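Local coordinates for putative metal resistance protein (Proteus mirabilis, PDB 6C29), which primes the disulfide isomerase ScsC, probably by acting as a protein-disulfide reductase, through the tandem immunoglobulin-fold periplasmic domain of membrane-bound ScsB that forms this chain, at residues A[60-65]-A[104-109]; A[34-39]-A[91-96]; A[46-51]-A[185-190]; A[68-73]-A[143-148]. One frame throughout, in Å; residues are numbered along the deposited sequence. Where two conformers were deposited one is given.

Interaction 1 of 4, residues A[60-65]-A[104-109]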
loop_
_atom_site.group_PDB
_atom_site.type_symbol
_atom_site.label_atom_id
_atom_site.label_comp_id
_atom_site.label_asym_id
_atom_site.label_seq_id
_atom_site.Cartn_x
_atom_site.Cartn_y
_atom_site.Cartn_z
ATOM N N TRP A 60 13.698 -7.786 8.975
ATOM C CA TRP A 60 14.119 -9.175 9.121
ATOM C C TRP A 60 15.493 -9.223 9.771
ATOM O O TRP A 60 16.345 -8.381 9.496
ATOM C CB TRP A 60 14.172 -9.873 7.765
ATOM C CG TRP A 60 12.885 -9.826 7.003
ATOM C CD1 TRP A 60 12.594 -9.018 5.959
ATOM C CD2 TRP A 60 11.711 -10.622 7.236
ATOM N NE1 TRP A 60 11.320 -9.249 5.521
ATOM C CE2 TRP A 60 10.754 -10.230 6.283
ATOM C CE3 TRP A 60 11.381 -11.620 8.150
ATOM C CZ2 TRP A 60 9.488 -10.803 6.218
ATOM C CZ3 TRP A 60 10.114 -12.190 8.084
ATOM C CH2 TRP A 60 9.189 -11.776 7.130
ATOM N N THR A 61 15.677 -10.204 10.644
ATOM C CA THR A 61 16.967 -10.486 11.263
ATOM C C THR A 61 17.966 -11.002 10.225
ATOM O O THR A 61 19.139 -10.647 10.253
ATOM C CB THR A 61 16.820 -11.518 12.375
ATOM O OG1 THR A 61 15.957 -10.999 13.392
ATOM C CG2 THR A 61 18.183 -11.881 12.967
ATOM N N GLN A 62 17.509 -11.905 9.367
ATOM C CA GLN A 62 18.341 -12.479 8.322
ATOM C C GLN A 62 18.648 -11.431 7.268
ATOM O O GLN A 62 17.853 -10.518 7.048
ATOM C CB GLN A 62 17.638 -13.663 7.649
ATOM C CG GLN A 62 17.502 -14.948 8.479
ATOM C CD GLN A 62 16.488 -14.854 9.614
ATOM O OE1 GLN A 62 15.566 -14.055 9.567
ATOM N NE2 GLN A 62 16.667 -15.682 10.644
ATOM N N SER A 63 19.778 -11.566 6.589
ATOM C CA SER A 63 20.005 -10.746 5.416
ATOM C C SER A 63 19.142 -11.326 4.320
ATOM O O SER A 63 19.158 -12.533 4.063
ATOM C CB SER A 63 21.476 -10.709 5.022
ATOM O OG SER A 63 22.233 -10.134 6.074
ATOM N N VAL A 64 18.353 -10.457 3.710
ATOM C CA VAL A 64 17.507 -10.826 2.596
ATOM C C VAL A 64 17.892 -9.839 1.530
ATOM O O VAL A 64 18.490 -8.810 1.845
ATOM C CB VAL A 64 15.988 -10.755 2.937
ATOM C CG1 VAL A 64 15.680 -11.649 4.127
ATOM C CG2 VAL A 64 15.556 -9.323 3.221
ATOM N N SER A 65 17.533 -10.107 0.287
ATOM C CA SER A 65 17.985 -9.234 -0.771
ATOM C C SER A 65 16.813 -8.470 -1.369
ATOM O O SER A 65 16.295 -7.549 -0.738
ATOM C CB SER A 65 18.728 -10.057 -1.836
ATOM O OG SER A 65 17.881 -11.030 -2.421
ATOM N N ASN A 104 15.243 -20.728 8.538
ATOM C CA ASN A 104 14.440 -19.937 9.444
ATOM C C ASN A 104 14.384 -18.488 9.009
ATOM O O ASN A 104 15.367 -17.912 8.526
ATOM C CB ASN A 104 15.015 -20.053 10.848
ATOM C CG ASN A 104 14.970 -21.474 11.359
ATOM O OD1 ASN A 104 13.937 -21.945 11.831
ATOM N ND2 ASN A 104 16.094 -22.177 11.239
ATOM N N LEU A 105 13.218 -17.902 9.176
ATOM C CA LEU A 105 13.036 -16.513 8.866
ATOM C C LEU A 105 12.407 -15.866 10.081
ATOM O O LEU A 105 11.348 -16.279 10.541
ATOM C CB LEU A 105 12.193 -16.373 7.606
ATOM C CG LEU A 105 12.070 -14.987 6.999
ATOM C CD1 LEU A 105 13.402 -14.390 6.666
ATOM C CD2 LEU A 105 11.231 -15.119 5.759
ATOM N N ASN A 106 13.109 -14.882 10.619
ATOM C CA ASN A 106 12.681 -14.165 11.791
ATOM C C ASN A 106 12.629 -12.719 11.457
ATOM O O ASN A 106 13.565 -12.196 10.855
ATOM C CB ASN A 106 13.632 -14.401 12.960
ATOM C CG ASN A 106 13.905 -15.858 13.176
ATOM O OD1 ASN A 106 14.910 -16.401 12.708
ATOM N ND2 ASN A 106 12.978 -16.521 13.838
ATOM N N GLY A 107 11.531 -12.077 11.809
ATOM C CA GLY A 107 11.417 -10.652 11.557
ATOM C C GLY A 107 10.575 -9.970 12.616
ATOM O O GLY A 107 9.909 -10.605 13.423
ATOM N N VAL A 108 10.636 -8.648 12.628
ATOM C CA VAL A 108 9.781 -7.854 13.486
ATOM C C VAL A 108 8.943 -6.936 12.613
ATOM O O VAL A 108 9.467 -6.103 11.869
ATOM C CB VAL A 108 10.587 -7.030 14.473
ATOM C CG1 VAL A 108 9.656 -6.125 15.270
ATOM C CG2 VAL A 108 11.389 -7.959 15.385
ATOM N N LEU A 109 7.637 -7.132 12.666
ATOM C CA LEU A 109 6.671 -6.266 12.018
ATOM C C LEU A 109 6.362 -5.104 12.944
ATOM O O LEU A 109 5.869 -5.333 14.050
ATOM C CB LEU A 109 5.376 -7.023 11.711
ATOM C CG LEU A 109 4.148 -6.194 11.338
ATOM C CD1 LEU A 109 4.316 -5.550 9.977
ATOM C CD2 LEU A 109 2.895 -7.074 11.395
#
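Q62 holds N106 by both ends of its side-chain amide. Its OE1 accepts the backbone N-H of N106 (OE1 to N 2.8 Å) in an almost straight bond, with the donor tilted out of the plane of the side-chain carbonyl. Its NE2 donates to N106 OD1, also 2.8 Å away, in the carbonyl plane and on a lone pair. A bend at chi2 (72°) turns the Q62 amide back to strand 104-114, where the two amide planes meet at 37°. Beside this clasp, T61 N is hydrogen-bonded to N106 O at 2.9 Å. W60 and G107 form an antiparallel, non-hydrogen-bonded pair at the end of edge strand 57-60, in the three-stranded sheet of the first immunoglobulin fold. After W60 the chain leaves the sheet, and Q62 OE1 takes up the N106 N-H that the T61 carbonyl would receive in a continuing ladder. The W60 indole lies along strand 104-114: its CE3 packs 3.5 Å from the CA of G107, which has no side chain in the way, while L105 CD2 sits over the six-membered ring, 4.2 Å from its centroid. Further out, I32 and L97 touch both W60 and L105, and N126 OD1 accepts from N106 ND2.

Interaction 2 of 4, residues A[34-39]-A[91-96]; sequences LEVQLA and VVFPIE
L34 and F93 lie side by side on the core face of the sheet, the L34 methyl CD2 resting 4.0 Å from the ring carbon CD2 of F93. The phenyl ring fits among aliphatic bumps. From its own strand V91 places CG2 over one face, and across the strands V36 brings CG2 to the ring's edge, 4.2 Å from CE2. V91 can do this because chi1 of 58° sets CG1 between its backbone N and carbonyl carbon, leaving CG2 to cover the ring while CG1 nestles against V36 CB at 3.9 Å. I95 CD1 comes against the base of the leucine, 4.2 Å from its CB. Strands 30-38 and 90-97 are central neighbours in the four-stranded antiparallel sheet of the first immunoglobulin sandwich, and their segments run 166° apart. Two hydrogen-bonded pairs, L34 with F93 and V36 with V91, flank the non-hydrogen-bonded pair of E35 with V92; the shortest of the four bonds is F93 N to L34 O, 2.8 Å. E35 and V92 emerge on the other face, where CG of the glutamate lies almost equally close to both valine methyls, 3.9 Å from CG2 and 4.0 Å from CG1. Beyond this apolar stem the E35 carboxylate reaches R19 in a salt bridge. P94, also on that face, packs on helix 137-145, whereas on the core side L109 of the opposing sheet meets L34 and the rings of W69, W71 and Y87 gather round F93.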
loop_
_atom_site.group_PDB
_atom_site.type_symbol
_atom_site.label_atom_id
_atom_site.label_comp_id
_atom_site.label_asym_id
_atom_site.label_seq_id
_atom_site.Cartn_x
_atom_site.Cartn_y
_atom_site.Cartn_z
ATOM N N LEU A 34 1.252 -11.861 4.893
ATOM C CA LEU A 34 1.053 -11.218 6.179
ATOM C C LEU A 34 -0.399 -10.784 6.290
ATOM O O LEU A 34 -0.812 -9.850 5.624
ATOM C CB LEU A 34 1.969 -10.022 6.338
ATOM C CG LEU A 34 1.763 -9.243 7.604
ATOM C CD1 LEU A 34 2.129 -10.101 8.811
ATOM C CD2 LEU A 34 2.607 -7.977 7.566
ATOM N N GLU A 35 -1.189 -11.455 7.119
ATOM C CA GLU A 35 -2.586 -11.128 7.327
ATOM C C GLU A 35 -2.709 -10.221 8.548
ATOM O O GLU A 35 -2.088 -10.479 9.585
ATOM C CB GLU A 35 -3.425 -12.384 7.576
ATOM C CG GLU A 35 -3.403 -13.386 6.441
ATOM C CD GLU A 35 -4.019 -14.717 6.863
ATOM O OE1 GLU A 35 -5.273 -14.859 6.806
ATOM O OE2 GLU A 35 -3.261 -15.593 7.335
ATOM N N VAL A 36 -3.509 -9.171 8.416
ATOM C CA VAL A 36 -3.798 -8.254 9.494
ATOM C C VAL A 36 -5.291 -8.129 9.655
ATOM O O VAL A 36 -5.982 -7.772 8.706
ATOM C CB VAL A 36 -3.199 -6.890 9.238
ATOM C CG1 VAL A 36 -3.520 -5.958 10.363
ATOM C CG2 VAL A 36 -1.688 -6.990 9.053
ATOM N N GLN A 37 -5.797 -8.456 10.849
ATOM C CA GLN A 37 -7.212 -8.340 11.214
ATOM C C GLN A 37 -7.379 -7.233 12.235
ATOM O O GLN A 37 -6.746 -7.294 13.281
ATOM C CB GLN A 37 -7.731 -9.653 11.813
ATOM C CG GLN A 37 -8.001 -10.771 10.820
ATOM C CD GLN A 37 -9.384 -10.707 10.175
ATOM O OE1 GLN A 37 -10.334 -10.156 10.733
ATOM N NE2 GLN A 37 -9.492 -11.277 8.980
ATOM N N LEU A 38 -8.258 -6.272 11.959
ATOM C CA LEU A 38 -8.430 -5.089 12.780
ATOM C C LEU A 38 -9.796 -5.026 13.430
ATOM O O LEU A 38 -10.803 -5.335 12.792
ATOM C CB LEU A 38 -8.270 -3.872 11.901
ATOM C CG LEU A 38 -6.922 -3.799 11.193
ATOM C CD1 LEU A 38 -7.021 -2.829 10.021
ATOM C CD2 LEU A 38 -5.868 -3.302 12.139
ATOM N N ALA A 39 -9.847 -4.584 14.675
ATOM C CA ALA A 39 -11.140 -4.300 15.299
ATOM C C ALA A 39 -11.849 -3.089 14.704
ATOM O O ALA A 39 -11.210 -2.228 14.094
ATOM C CB ALA A 39 -10.956 -4.086 16.756
ATOM N N VAL A 91 -6.545 -6.673 5.980
ATOM C CA VAL A 91 -5.733 -6.563 4.795
ATOM C C VAL A 91 -4.711 -7.701 4.802
ATOM O O VAL A 91 -4.272 -8.138 5.866
ATOM C CB VAL A 91 -5.045 -5.185 4.724
ATOM C CG1 VAL A 91 -4.168 -4.928 5.952
ATOM C CG2 VAL A 91 -4.235 -5.035 3.463
ATOM N N VAL A 92 -4.333 -8.181 3.625
ATOM C CA VAL A 92 -3.314 -9.228 3.477
ATOM C C VAL A 92 -2.222 -8.752 2.547
ATOM O O VAL A 92 -2.503 -8.425 1.393
ATOM C CB VAL A 92 -3.899 -10.531 2.909
ATOM C CG1 VAL A 92 -2.819 -11.619 2.852
ATOM C CG2 VAL A 92 -5.027 -11.003 3.758
ATOM N N PHE A 93 -0.985 -8.676 3.045
ATOM C CA PHE A 93 0.154 -8.225 2.283
ATOM C C PHE A 93 0.938 -9.413 1.729
ATOM O O PHE A 93 1.505 -10.178 2.504
ATOM C CB PHE A 93 1.075 -7.360 3.155
ATOM C CG PHE A 93 0.414 -6.138 3.719
ATOM C CD1 PHE A 93 0.130 -5.065 2.912
ATOM C CD2 PHE A 93 0.083 -6.049 5.071
ATOM C CE1 PHE A 93 -0.478 -3.939 3.410
ATOM C CE2 PHE A 93 -0.525 -4.913 5.572
ATOM C CZ PHE A 93 -0.802 -3.851 4.741
ATOM N N PRO A 94 0.969 -9.595 0.401
ATOM C CA PRO A 94 1.921 -10.539 -0.186
ATOM C C PRO A 94 3.316 -9.940 -0.260
ATOM O O PRO A 94 3.458 -8.796 -0.706
ATOM C CB PRO A 94 1.362 -10.796 -1.587
ATOM C CG PRO A 94 0.169 -9.867 -1.750
ATOM C CD PRO A 94 0.197 -8.893 -0.628
ATOM N N ILE A 95 4.301 -10.705 0.176
ATOM C CA ILE A 95 5.685 -10.302 0.252
ATOM C C ILE A 95 6.527 -11.387 -0.418
ATOM O O ILE A 95 6.175 -12.569 -0.371
ATOM C CB ILE A 95 6.101 -10.105 1.706
ATOM C CG1 ILE A 95 5.256 -8.990 2.343
ATOM C CG2 ILE A 95 7.565 -9.771 1.804
ATOM C CD1 ILE A 95 5.240 -9.033 3.834
ATOM N N GLU A 96 7.584 -10.973 -1.103
ATOM C CA GLU A 96 8.515 -11.915 -1.709
ATOM C C GLU A 96 9.927 -11.535 -1.300
ATOM O O GLU A 96 10.269 -10.358 -1.286
ATOM C CB GLU A 96 8.375 -11.922 -3.231
ATOM C CG GLU A 96 7.054 -12.524 -3.718
ATOM C CD GLU A 96 6.875 -12.485 -5.235
ATOM O OE1 GLU A 96 7.342 -13.426 -5.917
ATOM O OE2 GLU A 96 6.259 -11.520 -5.753
#

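Interaction 3 of 4, residues A[46-51]-A[185-190]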
loop_
_atom_site.group_PDB
_atom_site.type_symbol
_atom_site.label_atom_id
_atom_site.label_comp_id
_atom_site.label_asym_id
_atom_site.label_seq_id
_atom_site.Cartn_x
_atom_site.Cartn_y
_atom_site.Cartn_z
ATOM N N TRP A 46 -1.377 2.583 4.104
ATOM C CA TRP A 46 -0.743 2.292 2.834
ATOM C C TRP A 46 0.704 2.751 2.853
ATOM O O TRP A 46 1.153 3.362 3.824
ATOM C CB TRP A 46 -1.539 2.995 1.741
ATOM C CG TRP A 46 -1.242 2.671 0.303
ATOM C CD1 TRP A 46 -1.095 1.447 -0.249
ATOM C CD2 TRP A 46 -1.123 3.612 -0.772
ATOM N NE1 TRP A 46 -0.873 1.553 -1.603
ATOM C CE2 TRP A 46 -0.896 2.874 -1.946
ATOM C CE3 TRP A 46 -1.184 5.009 -0.858
ATOM C CZ2 TRP A 46 -0.721 3.458 -3.181
ATOM C CZ3 TRP A 46 -1.016 5.594 -2.120
ATOM C CH2 TRP A 46 -0.803 4.808 -3.255
ATOM N N ARG A 47 1.410 2.516 1.758
ATOM C CA ARG A 47 2.819 2.922 1.699
ATOM C C ARG A 47 3.007 4.434 1.808
ATOM O O ARG A 47 4.058 4.894 2.263
ATOM C CB ARG A 47 3.458 2.415 0.409
ATOM C CG ARG A 47 2.883 3.003 -0.836
ATOM C CD ARG A 47 3.523 2.401 -2.077
ATOM N NE ARG A 47 2.937 3.056 -3.226
ATOM C CZ ARG A 47 2.434 2.448 -4.288
ATOM N NH1 ARG A 47 2.497 1.104 -4.405
ATOM N NH2 ARG A 47 1.884 3.167 -5.243
ATOM N N SER A 48 2.019 5.201 1.350
ATOM C CA SER A 48 1.934 6.652 1.531
ATOM C C SER A 48 0.740 6.930 2.429
ATOM O O SER A 48 -0.388 6.974 1.987
ATOM C CB SER A 48 1.776 7.371 0.195
ATOM O OG SER A 48 2.976 7.224 -0.567
ATOM N N PRO A 49 0.983 7.068 3.716
ATOM C CA PRO A 49 -0.120 7.030 4.671
ATOM C C PRO A 49 -0.938 8.295 4.726
ATOM O O PRO A 49 -2.077 8.253 5.206
ATOM C CB PRO A 49 0.599 6.807 5.992
ATOM C CG PRO A 49 1.933 7.412 5.797
ATOM C CD PRO A 49 2.296 7.158 4.374
ATOM N N GLY A 50 -0.360 9.393 4.251
ATOM C CA GLY A 50 -0.913 10.713 4.449
ATOM C C GLY A 50 -0.294 11.336 5.696
ATOM O O GLY A 50 0.445 10.689 6.458
ATOM N N GLU A 51 -0.606 12.602 5.924
ATOM C CA GLU A 51 -0.095 13.318 7.085
ATOM C C GLU A 51 -0.410 12.570 8.401
ATOM O O GLU A 51 -1.526 12.096 8.605
ATOM C CB GLU A 51 -0.670 14.736 7.091
ATOM C CG GLU A 51 -0.000 15.693 8.066
ATOM C CD GLU A 51 -0.621 17.084 8.032
ATOM O OE1 GLU A 51 -1.512 17.320 7.184
ATOM O OE2 GLU A 51 -0.217 17.938 8.853
ATOM N N LEU A 185 -2.487 8.860 -4.172
ATOM C CA LEU A 185 -1.191 9.364 -4.644
ATOM C C LEU A 185 -0.065 9.194 -3.641
ATOM O O LEU A 185 -0.277 9.291 -2.444
ATOM C CB LEU A 185 -1.310 10.850 -5.016
ATOM C CG LEU A 185 -2.222 11.152 -6.196
ATOM C CD1 LEU A 185 -3.521 11.771 -5.756
ATOM C CD2 LEU A 185 -1.535 12.041 -7.127
ATOM N N ASP A 186 1.146 8.962 -4.165
ATOM C CA ASP A 186 2.387 8.940 -3.413
ATOM C C ASP A 186 3.083 10.298 -3.538
ATOM O O ASP A 186 3.604 10.618 -4.614
ATOM C CB ASP A 186 3.322 7.852 -3.946
ATOM C CG ASP A 186 2.693 6.461 -3.899
ATOM O OD1 ASP A 186 2.607 5.902 -2.797
ATOM O OD2 ASP A 186 2.320 5.930 -4.950
ATOM N N PRO A 187 3.134 11.094 -2.466
ATOM C CA PRO A 187 3.815 12.397 -2.588
ATOM C C PRO A 187 5.322 12.257 -2.619
ATOM O O PRO A 187 5.887 11.305 -2.043
ATOM C CB PRO A 187 3.353 13.164 -1.342
ATOM C CG PRO A 187 2.963 12.114 -0.345
ATOM C CD PRO A 187 2.572 10.864 -1.119
ATOM N N PRO A 188 5.998 13.199 -3.298
ATOM C CA PRO A 188 7.457 13.211 -3.202
ATOM C C PRO A 188 7.905 13.472 -1.784
ATOM O O PRO A 188 7.150 14.024 -0.980
ATOM C CB PRO A 188 7.873 14.362 -4.135
ATOM C CG PRO A 188 6.727 14.595 -5.026
ATOM C CD PRO A 188 5.496 14.241 -4.212
ATOM N N GLN A 189 9.125 13.052 -1.476
ATOM C CA GLN A 189 9.699 13.264 -0.161
ATOM C C GLN A 189 9.627 14.740 0.202
ATOM O O GLN A 189 9.938 15.600 -0.611
ATOM C CB GLN A 189 11.146 12.762 -0.149
ATOM C CG GLN A 189 11.856 12.807 1.193
ATOM C CD GLN A 189 13.306 12.346 1.082
ATOM O OE1 GLN A 189 13.731 11.843 0.040
ATOM N NE2 GLN A 189 14.075 12.543 2.146
ATOM N N GLY A 190 9.129 15.019 1.393
ATOM C CA GLY A 190 9.058 16.378 1.881
ATOM C C GLY A 190 7.743 17.058 1.559
ATOM O O GLY A 190 7.480 18.153 2.052
#
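One face of the W46 indole carries both R47 CG, 3.9 Å above the ring and over its centre, and D186 OD1, 3.6 Å from CH2; L185 O lies at the ring's edge. The guanidinium of R47 has W46 CZ2 3.2 Å above one of its faces and the D186 carboxylate at its edge, in plane. With CG set between the backbone N and the carbonyl carbon (chi1 64°), the arginine runs extended from CG to NE, across the indole to the aspartate. There it grips side-on in a salt bridge, NE giving to OD1 at 2.9 Å and NH2 to the syn lone pair of OD2 at 2.8 Å. The guanidinium and carboxylate planes are turned 34° apart. This ion pair joins the two immunoglobulin folds of the tandem domain: the loop after strand 43-45 belongs to the first, strand 182-186 to the second. S48 OG donates to the anti lone pair of D186 OD1, 2.6 Å away, giving that oxygen two donors. S228 OG bonds OD2, and this number of donors probably stabilises the charged carboxylate. R47 NH2 also reaches Q239 OE1, while Q85 NE2 bridges the junction through S48 O and L185 O.

Interaction 4 of 4, residues A[68-73]-A[143-148]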
loop_
_atom_site.group_PDB
_atom_site.type_symbol
_atom_site.label_atom_id
_atom_site.label_comp_id
_atom_site.label_asym_id
_atom_site.label_seq_id
_atom_site.Cartn_x
_atom_site.Cartn_y
_atom_site.Cartn_z
ATOM N N ILE A 68 10.252 -7.634 -2.011
ATOM C CA ILE A 68 9.132 -6.960 -2.664
ATOM C C ILE A 68 7.930 -7.042 -1.728
ATOM O O ILE A 68 7.511 -8.123 -1.334
ATOM C CB ILE A 68 8.750 -7.595 -4.018
ATOM C CG1 ILE A 68 9.933 -7.578 -4.987
ATOM C CG2 ILE A 68 7.563 -6.856 -4.625
ATOM C CD1 ILE A 68 9.748 -8.501 -6.192
ATOM N N TRP A 69 7.403 -5.880 -1.352
ATOM C CA TRP A 69 6.182 -5.781 -0.552
ATOM C C TRP A 69 5.076 -5.305 -1.493
ATOM O O TRP A 69 5.129 -4.196 -2.038
ATOM C CB TRP A 69 6.364 -4.808 0.603
ATOM C CG TRP A 69 5.218 -4.636 1.544
ATOM C CD1 TRP A 69 3.967 -4.170 1.227
ATOM C CD2 TRP A 69 5.215 -4.871 2.952
ATOM N NE1 TRP A 69 3.189 -4.115 2.360
ATOM C CE2 TRP A 69 3.928 -4.555 3.434
ATOM C CE3 TRP A 69 6.178 -5.342 3.858
ATOM C CZ2 TRP A 69 3.581 -4.658 4.770
ATOM C CZ3 TRP A 69 5.833 -5.456 5.176
ATOM C CH2 TRP A 69 4.539 -5.124 5.628
ATOM N N HIS A 70 4.110 -6.167 -1.728
ATOM C CA HIS A 70 3.033 -5.830 -2.646
ATOM C C HIS A 70 1.939 -5.171 -1.831
ATOM O O HIS A 70 1.498 -5.678 -0.797
ATOM C CB HIS A 70 2.478 -7.067 -3.352
ATOM C CG HIS A 70 3.479 -7.815 -4.161
ATOM N ND1 HIS A 70 3.787 -7.481 -5.461
ATOM C CD2 HIS A 70 4.211 -8.916 -3.873
ATOM C CE1 HIS A 70 4.684 -8.334 -5.930
ATOM N NE2 HIS A 70 4.961 -9.209 -4.984
ATOM N N TRP A 71 1.492 -4.011 -2.286
ATOM C CA TRP A 71 0.498 -3.260 -1.553
ATOM C C TRP A 71 -0.875 -3.428 -2.172
ATOM O O TRP A 71 -1.093 -3.005 -3.308
ATOM C CB TRP A 71 0.856 -1.780 -1.520
ATOM C CG TRP A 71 2.098 -1.475 -0.751
ATOM C CD1 TRP A 71 3.358 -1.395 -1.239
ATOM C CD2 TRP A 71 2.186 -1.210 0.658
ATOM N NE1 TRP A 71 4.247 -1.097 -0.221
ATOM C CE2 TRP A 71 3.547 -0.988 0.954
ATOM C CE3 TRP A 71 1.256 -1.165 1.698
ATOM C CZ2 TRP A 71 3.982 -0.707 2.260
ATOM C CZ3 TRP A 71 1.693 -0.867 2.977
ATOM C CH2 TRP A 71 3.038 -0.670 3.250
ATOM N N PRO A 72 -1.822 -4.014 -1.457
ATOM C CA PRO A 72 -3.180 -4.071 -1.963
ATOM C C PRO A 72 -3.714 -2.687 -2.222
ATOM O O PRO A 72 -3.288 -1.701 -1.579
ATOM C CB PRO A 72 -3.945 -4.793 -0.854
ATOM C CG PRO A 72 -2.863 -5.633 -0.184
ATOM C CD PRO A 72 -1.679 -4.745 -0.180
ATOM N N SER A 73 -4.632 -2.599 -3.169
ATOM C CA SER A 73 -5.193 -1.325 -3.536
ATOM C C SER A 73 -5.770 -0.657 -2.282
ATOM O O SER A 73 -6.550 -1.304 -1.567
ATOM C CB SER A 73 -6.258 -1.528 -4.625
ATOM O OG SER A 73 -6.543 -0.313 -5.251
ATOM N N GLN A 143 -5.340 -14.988 -4.165
ATOM C CA GLN A 143 -6.433 -14.121 -3.739
ATOM C C GLN A 143 -5.913 -12.757 -3.293
ATOM O O GLN A 143 -6.492 -11.727 -3.634
ATOM C CB GLN A 143 -7.229 -14.761 -2.577
ATOM C CG GLN A 143 -8.092 -15.987 -2.899
ATOM C CD GLN A 143 -9.273 -15.657 -3.790
ATOM O OE1 GLN A 143 -10.213 -14.996 -3.344
ATOM N NE2 GLN A 143 -9.220 -16.078 -5.035
ATOM N N ALA A 144 -4.791 -12.738 -2.577
ATOM C CA ALA A 144 -4.204 -11.497 -2.127
ATOM C C ALA A 144 -3.622 -10.685 -3.273
ATOM O O ALA A 144 -3.785 -9.457 -3.312
ATOM C CB ALA A 144 -3.126 -11.784 -1.101
HETATM N N MSE A 145 -2.918 -11.369 -4.177
HETATM C CA MSE A 145 -2.332 -10.698 -5.329
HETATM C C MSE A 145 -3.379 -10.090 -6.230
HETATM O O MSE A 145 -3.120 -9.048 -6.870
HETATM C CB MSE A 145 -1.473 -11.656 -6.139
HETATM C CG MSE A 145 -0.155 -11.978 -5.530
HETATM SE SE MSE A 145 1.054 -10.471 -5.339
HETATM C CE MSE A 145 1.105 -9.774 -7.130
ATOM N N ALA A 146 -4.548 -10.682 -6.299
ATOM C CA ALA A 146 -5.613 -10.168 -7.143
ATOM C C ALA A 146 -6.036 -8.758 -6.729
ATOM O O ALA A 146 -6.610 -8.018 -7.522
ATOM C CB ALA A 146 -6.816 -11.100 -7.097
ATOM N N LYS A 147 -5.748 -8.389 -5.488
ATOM C CA LYS A 147 -6.137 -7.085 -4.950
ATOM C C LYS A 147 -5.049 -6.023 -5.129
ATOM O O LYS A 147 -5.249 -4.862 -4.761
ATOM C CB LYS A 147 -6.481 -7.235 -3.473
ATOM C CG LYS A 147 -7.614 -8.227 -3.193
ATOM C CD LYS A 147 -7.883 -8.412 -1.698
ATOM C CE LYS A 147 -9.064 -9.355 -1.442
ATOM N NZ LYS A 147 -8.750 -10.749 -1.848
ATOM N N VAL A 148 -3.905 -6.422 -5.657
ATOM C CA VAL A 148 -2.772 -5.524 -5.871
ATOM C C VAL A 148 -2.893 -4.812 -7.224
ATOM O O VAL A 148 -3.197 -5.462 -8.244
ATOM C CB VAL A 148 -1.458 -6.294 -5.766
ATOM C CG1 VAL A 148 -0.225 -5.409 -6.047
ATOM C CG2 VAL A 148 -1.357 -6.942 -4.342
#
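S73 N donates to K147 O at 2.8 Å in a nearly straight bond, tying the chain beyond strand 68-69 to the type I turn from M145 to V148, at the C-terminal end of helix 137-145. P72 lies against the same carbonyl, its CA 3.6 Å from K147 O. To one side of this backbone link, M145, present as selenomethionine, sets SE over the centre of the H70 imidazole, 3.8 Å from the centroid and 13° off the ring normal. This is a Met-aromatic contact made with selenium. Bends at chi2 (-63°) and chi3 (-54°) fold the methyl CE over the same ring, where it makes a CH-pi contact. I68 CG2 covers the opposite face, so the imidazole is sandwiched, and E96 OE2 fixes its rotation through a hydrogen bond with NE2. In the fold, helix 137-145 flanks the first immunoglobulin sandwich, and the turn leads on towards the second. V148 fills the angle between H70 and P72: its CG2 stands 4.0 Å from H70 CB, and CG1 3.7 Å from W71 O. P72 turns inward to V91 and F93, whereas S73 OG bonds S237 of the second fold.

In the fold
Interactions 1 and 2 lie in the two facing sheets of the first immunoglobulin fold, their centres 17 Å apart, and meet where L109 packs on L34 across the sandwich. Interaction 4 is about 10 Å from interaction 2, centre to centre; strands 68-69 and 90-97 are neighbours in one sheet, and E96 pairs with both I68 and H70. Interaction 3 closes a long loop, 46-51 to 185-190, within which interactions 1 and 4 are nested, and it alone pairs a segment of the first fold with a strand of the second. Along the chain, the segments of interaction 2 alternate with those of each other contact. R47 and W46 pack on W71, so the junction runs directly into interaction 4.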